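Side-chain contacts in dihydrodipicolinate synthase (Rhodopseudomonas palustris, PDB 3DZ1), which probably acts as a 4-hydroxy-tetrahydrodipicolinate synthase, a pyruvate-using lyase of lysine biosynthesis: residues Met167-Asp172 with Gly215-Tyr220; Cys198-Leu203 with Tyr254-Gly259. All coordinates share one frame; numbering follows the deposited sequence.

Contact 1. Residues Met167-Asp172 with Gly215-Tyr220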
loop_
_atom_site.group_PDB
_atom_site.type_symbol
_atom_site.label_atom_id
_atom_site.label_comp_id
_atom_site.label_asym_id
_atom_site.label_seq_id
_atom_site.Cartn_x
_atom_site.Cartn_y
_atom_site.Cartn_z
HETATM N N MSE A 167 13.545 19.682 -15.665
HETATM C CA MSE A 167 13.723 18.315 -16.122
HETATM C C MSE A 167 12.834 17.301 -15.428
HETATM O O MSE A 167 12.431 17.479 -14.276
HETATM C CB MSE A 167 15.187 17.908 -15.909
HETATM C CG MSE A 167 15.539 16.470 -16.288
HETATM SE SE MSE A 167 17.294 15.969 -15.587
HETATM C CE MSE A 167 18.392 16.967 -16.845
ATOM N N LEU A 168 12.532 16.233 -16.157
ATOM C CA LEU A 168 11.758 15.133 -15.625
ATOM C C LEU A 168 12.684 13.927 -15.663
ATOM O O LEU A 168 13.293 13.647 -16.703
ATOM C CB LEU A 168 10.536 14.829 -16.500
ATOM C CG LEU A 168 9.871 13.466 -16.231
ATOM C CD1 LEU A 168 9.151 13.496 -14.888
ATOM C CD2 LEU A 168 8.883 13.130 -17.347
ATOM N N LYS A 169 12.833 13.243 -14.532
ATOM C CA LYS A 169 13.626 12.025 -14.524
ATOM C C LYS A 169 12.533 10.995 -14.727
ATOM O O LYS A 169 11.800 10.658 -13.795
ATOM C CB LYS A 169 14.316 11.757 -13.190
ATOM C CG LYS A 169 15.190 10.507 -13.272
ATOM C CD LYS A 169 15.619 9.977 -11.917
ATOM C CE LYS A 169 16.455 8.716 -12.094
ATOM N NZ LYS A 169 16.775 8.058 -10.806
ATOM N N HIS A 170 12.417 10.533 -15.962
ATOM C CA HIS A 170 11.400 9.572 -16.369
ATOM C C HIS A 170 11.706 8.129 -15.984
ATOM O O HIS A 170 12.604 7.500 -16.548
ATOM C CB HIS A 170 11.206 9.684 -17.884
ATOM C CG HIS A 170 10.241 8.693 -18.454
ATOM N ND1 HIS A 170 8.874 8.870 -18.411
ATOM C CD2 HIS A 170 10.446 7.511 -19.082
ATOM C CE1 HIS A 170 8.279 7.840 -18.986
ATOM N NE2 HIS A 170 9.210 7.002 -19.402
ATOM N N GLU A 171 10.944 7.600 -15.032
ATOM C CA GLU A 171 11.141 6.228 -14.586
ATOM C C GLU A 171 9.836 5.428 -14.543
ATOM O O GLU A 171 9.781 4.345 -13.953
ATOM C CB GLU A 171 11.813 6.220 -13.204
ATOM C CG GLU A 171 13.150 6.948 -13.188
ATOM C CD GLU A 171 14.002 6.589 -11.985
ATOM O OE1 GLU A 171 13.922 7.287 -10.949
ATOM O OE2 GLU A 171 14.747 5.592 -12.083
ATOM N N ASP A 172 8.784 5.955 -15.166
ATOM C CA ASP A 172 7.506 5.250 -15.177
ATOM C C ASP A 172 7.675 3.935 -15.934
ATOM O O ASP A 172 8.479 3.838 -16.869
ATOM C CB ASP A 172 6.410 6.092 -15.832
ATOM C CG ASP A 172 5.020 5.630 -15.440
ATOM O OD1 ASP A 172 4.917 4.622 -14.707
ATOM O OD2 ASP A 172 4.031 6.268 -15.858
ATOM N N GLY A 215 18.025 11.770 -23.069
ATOM C CA GLY A 215 19.145 10.962 -22.645
ATOM C C GLY A 215 18.805 10.084 -21.464
ATOM O O GLY A 215 17.635 9.762 -21.220
ATOM N N ALA A 216 19.834 9.707 -20.716
ATOM C CA ALA A 216 19.653 8.833 -19.569
ATOM C C ALA A 216 20.289 9.344 -18.284
ATOM O O ALA A 216 21.325 10.011 -18.306
ATOM C CB ALA A 216 20.230 7.456 -19.890
HETATM N N MSE A 217 19.638 9.042 -17.167
HETATM C CA MSE A 217 20.174 9.364 -15.852
HETATM C C MSE A 217 20.244 7.948 -15.314
HETATM O O MSE A 217 19.246 7.395 -14.842
HETATM C CB MSE A 217 19.220 10.210 -15.015
HETATM C CG MSE A 217 19.892 10.677 -13.728
HETATM SE SE MSE A 217 18.801 11.804 -12.613
HETATM C CE MSE A 217 18.808 13.378 -13.718
ATOM N N THR A 218 21.435 7.366 -15.406
ATOM C CA THR A 218 21.649 5.975 -15.047
ATOM C C THR A 218 22.618 5.630 -13.925
ATOM O O THR A 218 23.672 6.242 -13.781
ATOM C CB THR A 218 22.112 5.199 -16.299
ATOM O OG1 THR A 218 22.418 3.848 -15.946
ATOM C CG2 THR A 218 23.353 5.854 -16.895
ATOM N N GLY A 219 22.241 4.615 -13.152
ATOM C CA GLY A 219 23.077 4.122 -12.075
ATOM C C GLY A 219 23.767 2.847 -12.549
ATOM O O GLY A 219 24.478 2.193 -11.787
ATOM N N TYR A 220 23.554 2.497 -13.817
ATOM C CA TYR A 220 24.151 1.299 -14.413
ATOM C C TYR A 220 25.678 1.340 -14.309
ATOM O O TYR A 220 26.294 2.383 -14.557
ATOM C CB TYR A 220 23.721 1.187 -15.881
ATOM C CG TYR A 220 24.220 -0.051 -16.592
ATOM C CD1 TYR A 220 24.031 -1.323 -16.044
ATOM C CD2 TYR A 220 24.865 0.047 -17.824
ATOM C CE1 TYR A 220 24.477 -2.467 -16.710
ATOM C CE2 TYR A 220 25.311 -1.087 -18.496
ATOM C CZ TYR A 220 25.115 -2.340 -17.935
ATOM O OH TYR A 220 25.557 -3.457 -18.609
#

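Contact 2. Residues Cys198-Leu203 with Tyr254-Gly259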
loop_
_atom_site.group_PDB
_atom_site.type_symbol
_atom_site.label_atom_id
_atom_site.label_comp_id
_atom_site.label_asym_id
_atom_site.label_seq_id
_atom_site.Cartn_x
_atom_site.Cartn_y
_atom_site.Cartn_z
ATOM N N CYS A 198 15.895 9.434 -18.793
ATOM C CA CYS A 198 15.257 8.222 -18.317
ATOM C C CYS A 198 16.016 7.377 -17.319
ATOM O O CYS A 198 17.250 7.323 -17.321
ATOM C CB CYS A 198 14.854 7.378 -19.521
ATOM S SG CYS A 198 13.782 8.308 -20.642
ATOM N N GLY A 199 15.243 6.708 -16.467
ATOM C CA GLY A 199 15.814 5.858 -15.445
ATOM C C GLY A 199 15.260 4.447 -15.441
ATOM O O GLY A 199 15.262 3.762 -16.463
ATOM N N ASN A 200 14.767 4.024 -14.281
ATOM C CA ASN A 200 14.246 2.671 -14.099
ATOM C C ASN A 200 15.292 1.659 -14.553
ATOM O O ASN A 200 14.992 0.730 -15.304
ATOM C CB ASN A 200 12.935 2.458 -14.870
ATOM C CG ASN A 200 12.268 1.134 -14.517
ATOM O OD1 ASN A 200 12.381 0.663 -13.390
ATOM N ND2 ASN A 200 11.563 0.540 -15.471
ATOM N N GLY A 201 16.524 1.865 -14.090
ATOM C CA GLY A 201 17.627 0.976 -14.414
ATOM C C GLY A 201 18.036 0.898 -15.871
ATOM O O GLY A 201 18.875 0.074 -16.228
ATOM N N GLY A 202 17.446 1.745 -16.711
ATOM C CA GLY A 202 17.764 1.737 -18.127
ATOM C C GLY A 202 17.102 0.581 -18.856
ATOM O O GLY A 202 17.461 0.259 -19.988
ATOM N N LEU A 203 16.120 -0.038 -18.208
ATOM C CA LEU A 203 15.424 -1.186 -18.772
ATOM C C LEU A 203 14.795 -0.921 -20.140
ATOM O O LEU A 203 14.702 -1.830 -20.961
ATOM C CB LEU A 203 14.359 -1.676 -17.784
ATOM C CG LEU A 203 13.833 -3.106 -17.933
ATOM C CD1 LEU A 203 14.952 -4.098 -17.661
ATOM C CD2 LEU A 203 12.688 -3.325 -16.949
ATOM N N TYR A 254 19.889 -7.679 -14.519
ATOM C CA TYR A 254 20.350 -8.326 -13.289
ATOM C C TYR A 254 20.524 -7.265 -12.201
ATOM O O TYR A 254 20.163 -7.483 -11.043
ATOM C CB TYR A 254 21.682 -9.056 -13.508
ATOM C CG TYR A 254 21.995 -10.066 -12.419
ATOM C CD1 TYR A 254 21.649 -11.408 -12.565
ATOM C CD2 TYR A 254 22.592 -9.668 -11.219
ATOM C CE1 TYR A 254 21.889 -12.333 -11.541
ATOM C CE2 TYR A 254 22.831 -10.579 -10.193
ATOM C CZ TYR A 254 22.477 -11.909 -10.359
ATOM O OH TYR A 254 22.698 -12.810 -9.339
ATOM N N GLU A 255 21.071 -6.113 -12.583
ATOM C CA GLU A 255 21.298 -5.014 -11.647
ATOM C C GLU A 255 19.981 -4.338 -11.269
ATOM O O GLU A 255 19.881 -3.684 -10.228
ATOM C CB GLU A 255 22.235 -3.974 -12.271
ATOM C CG GLU A 255 22.746 -2.932 -11.288
ATOM C CD GLU A 255 23.431 -1.761 -11.973
ATOM O OE1 GLU A 255 24.420 -1.984 -12.696
ATOM O OE2 GLU A 255 22.979 -0.613 -11.784
ATOM N N HIS A 256 18.983 -4.494 -12.133
ATOM C CA HIS A 256 17.661 -3.910 -11.926
ATOM C C HIS A 256 16.821 -4.742 -10.959
ATOM O O HIS A 256 15.683 -5.094 -11.255
ATOM C CB HIS A 256 16.938 -3.790 -13.272
ATOM C CG HIS A 256 15.608 -3.106 -13.195
ATOM N ND1 HIS A 256 15.466 -1.796 -12.791
ATOM C CD2 HIS A 256 14.360 -3.546 -13.486
ATOM C CE1 HIS A 256 14.189 -1.459 -12.836
ATOM N NE2 HIS A 256 13.496 -2.502 -13.255
ATOM N N GLN A 257 17.396 -5.080 -9.814
ATOM C CA GLN A 257 16.684 -5.843 -8.798
ATOM C C GLN A 257 16.716 -5.026 -7.517
ATOM O O GLN A 257 17.771 -4.545 -7.115
ATOM C CB GLN A 257 17.359 -7.197 -8.557
ATOM C CG GLN A 257 17.092 -8.235 -9.621
ATOM C CD GLN A 257 17.785 -9.550 -9.318
ATOM O OE1 GLN A 257 19.010 -9.659 -9.417
ATOM N NE2 GLN A 257 17.006 -10.554 -8.933
ATOM N N GLN A 258 15.564 -4.862 -6.879
ATOM C CA GLN A 258 15.495 -4.095 -5.641
ATOM C C GLN A 258 16.394 -4.685 -4.561
ATOM O O GLN A 258 16.376 -5.890 -4.317
ATOM C CB GLN A 258 14.050 -4.038 -5.144
ATOM C CG GLN A 258 13.134 -3.215 -6.035
ATOM C CD GLN A 258 13.564 -1.761 -6.116
ATOM O OE1 GLN A 258 13.622 -1.061 -5.104
ATOM N NE2 GLN A 258 13.870 -1.300 -7.325
ATOM N N GLY A 259 17.185 -3.830 -3.918
ATOM C CA GLY A 259 18.081 -4.286 -2.868
ATOM C C GLY A 259 19.388 -4.846 -3.399
ATOM O O GLY A 259 20.472 -4.346 -3.074
#

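Contact 1. Residues Met167-Asp172 with Gly215-Tyr220
Met217 reaches from strand 215-218 to two side chains of strand 165-170, Met167 and Lys169, passing strand 195-198, which lies between them in the sheet. Both methionines are modelled as selenomethionine. The Met217 chain leaves the backbone fully extended, with CG opposite N (chi1 -172°), and bends only at its last torsion (chi3 -71°). The extended part carries SE to the Lys169 chain, and the bend turns CE toward Met167. There the terminal methyl of Met217 rests against the selenium of Met167, CE to SE 3.5 Å, an apolar contact between side chains that cross obliquely. Lys169 is straight to its tip and runs across Met217 at about a right angle. The selenium sits against the middle of the lysine's methylene run: Lys169 CD is closest to Met217 SE at 3.7 Å, its neighbours CG and CE slightly farther. Beyond this apolar crossing, Lys169 NZ forms a salt bridge of 3.0 Å to Glu171 OE1, meeting the carboxylate from 58° above its plane. The same oxygen is hydrogen-bonded by Gln140. Phe13 and Ile15 of strand 11-15 also pack on Met217, and all three touching residues are buried. Inward-pointing side chains of non-adjacent strands meeting inside the closed sheet are characteristic of a TIM barrel. Met217 is predicted to bind pyruvate, and in the DapA family the sixth strand carries the Schiff-base lysine.

Contact 2. Residues Cys198-Leu203 with Tyr254-Gly259
The two backbones come closest at Gly201 and His256, whose CA atoms are 5.5 Å apart. Asn200, Gly201 and Gly202 all have positive phi, and two overlapping turns hold the loop: Gly202 N bonds to Gly199 O at 3.0 Å, and Leu203 N to Asn200 O at 3.2 Å. Opposite, the chain leaves helix 238-255 at His256, the centre of an inverse gamma turn closed by a weak bond from Gln257 N to Glu255 O. A CB on Gly201 would run into His256 ND1, so a side chain there would not fit beside the imidazole, and the positive phi of Gly201 also suits glycine. The loop follows the seventh strand of the TIM barrel, and helix 238-255 is the first of the C-terminal helices that DapA-family enzymes add to the barrel. With CG opposite its backbone N (chi1 -176°), the His256 imidazole extends into the loop. The Asn200 amide lies beside the imidazole, the two planes 77° apart; Asn200 CG lies 3.6 Å from His256 CE1, while the still shorter approach of OD1 to that carbon is doubtful. The Leu203 side chain runs at about a right angle to that of His256, its CD2 methyl 3.9 Å from both His256 CD2 and NE2. With the imidazole cut back to an alanine, a gap would probably open between loop and helix end, leaving the Leu203 methyl and Asn200 amide no ring to pack on. Arg253 of the second subunit donates to Leu203 O, and Phe207 of that subunit meets the Tyr254 ring edge-to-face.

How the contacts relate
Contacts 1 and 2 have centres about 11 Å apart, and their segments alternate along the chain. The ends of strands 165-170 and 195-198 join them: His170 O probably accepts from Gly199 N (2.8 Å), and Glu171 OE2 probably accepts from Asn200 N (2.7 Å). Glu171 therefore links the lysine of contact 1 to the loop of contact 2. A second link is made by Tyr220, which packs against Glu255, with Tyr220 CD1 3.4 Å from Glu255 OE1. Contact 1 lies inside the barrel at the predicted pyruvate site; contact 2 is farther out, where the barrel meets the C-terminal helices and a second subunit, Gly201 CA being about 9 Å from the nearest side-chain atom of Met217.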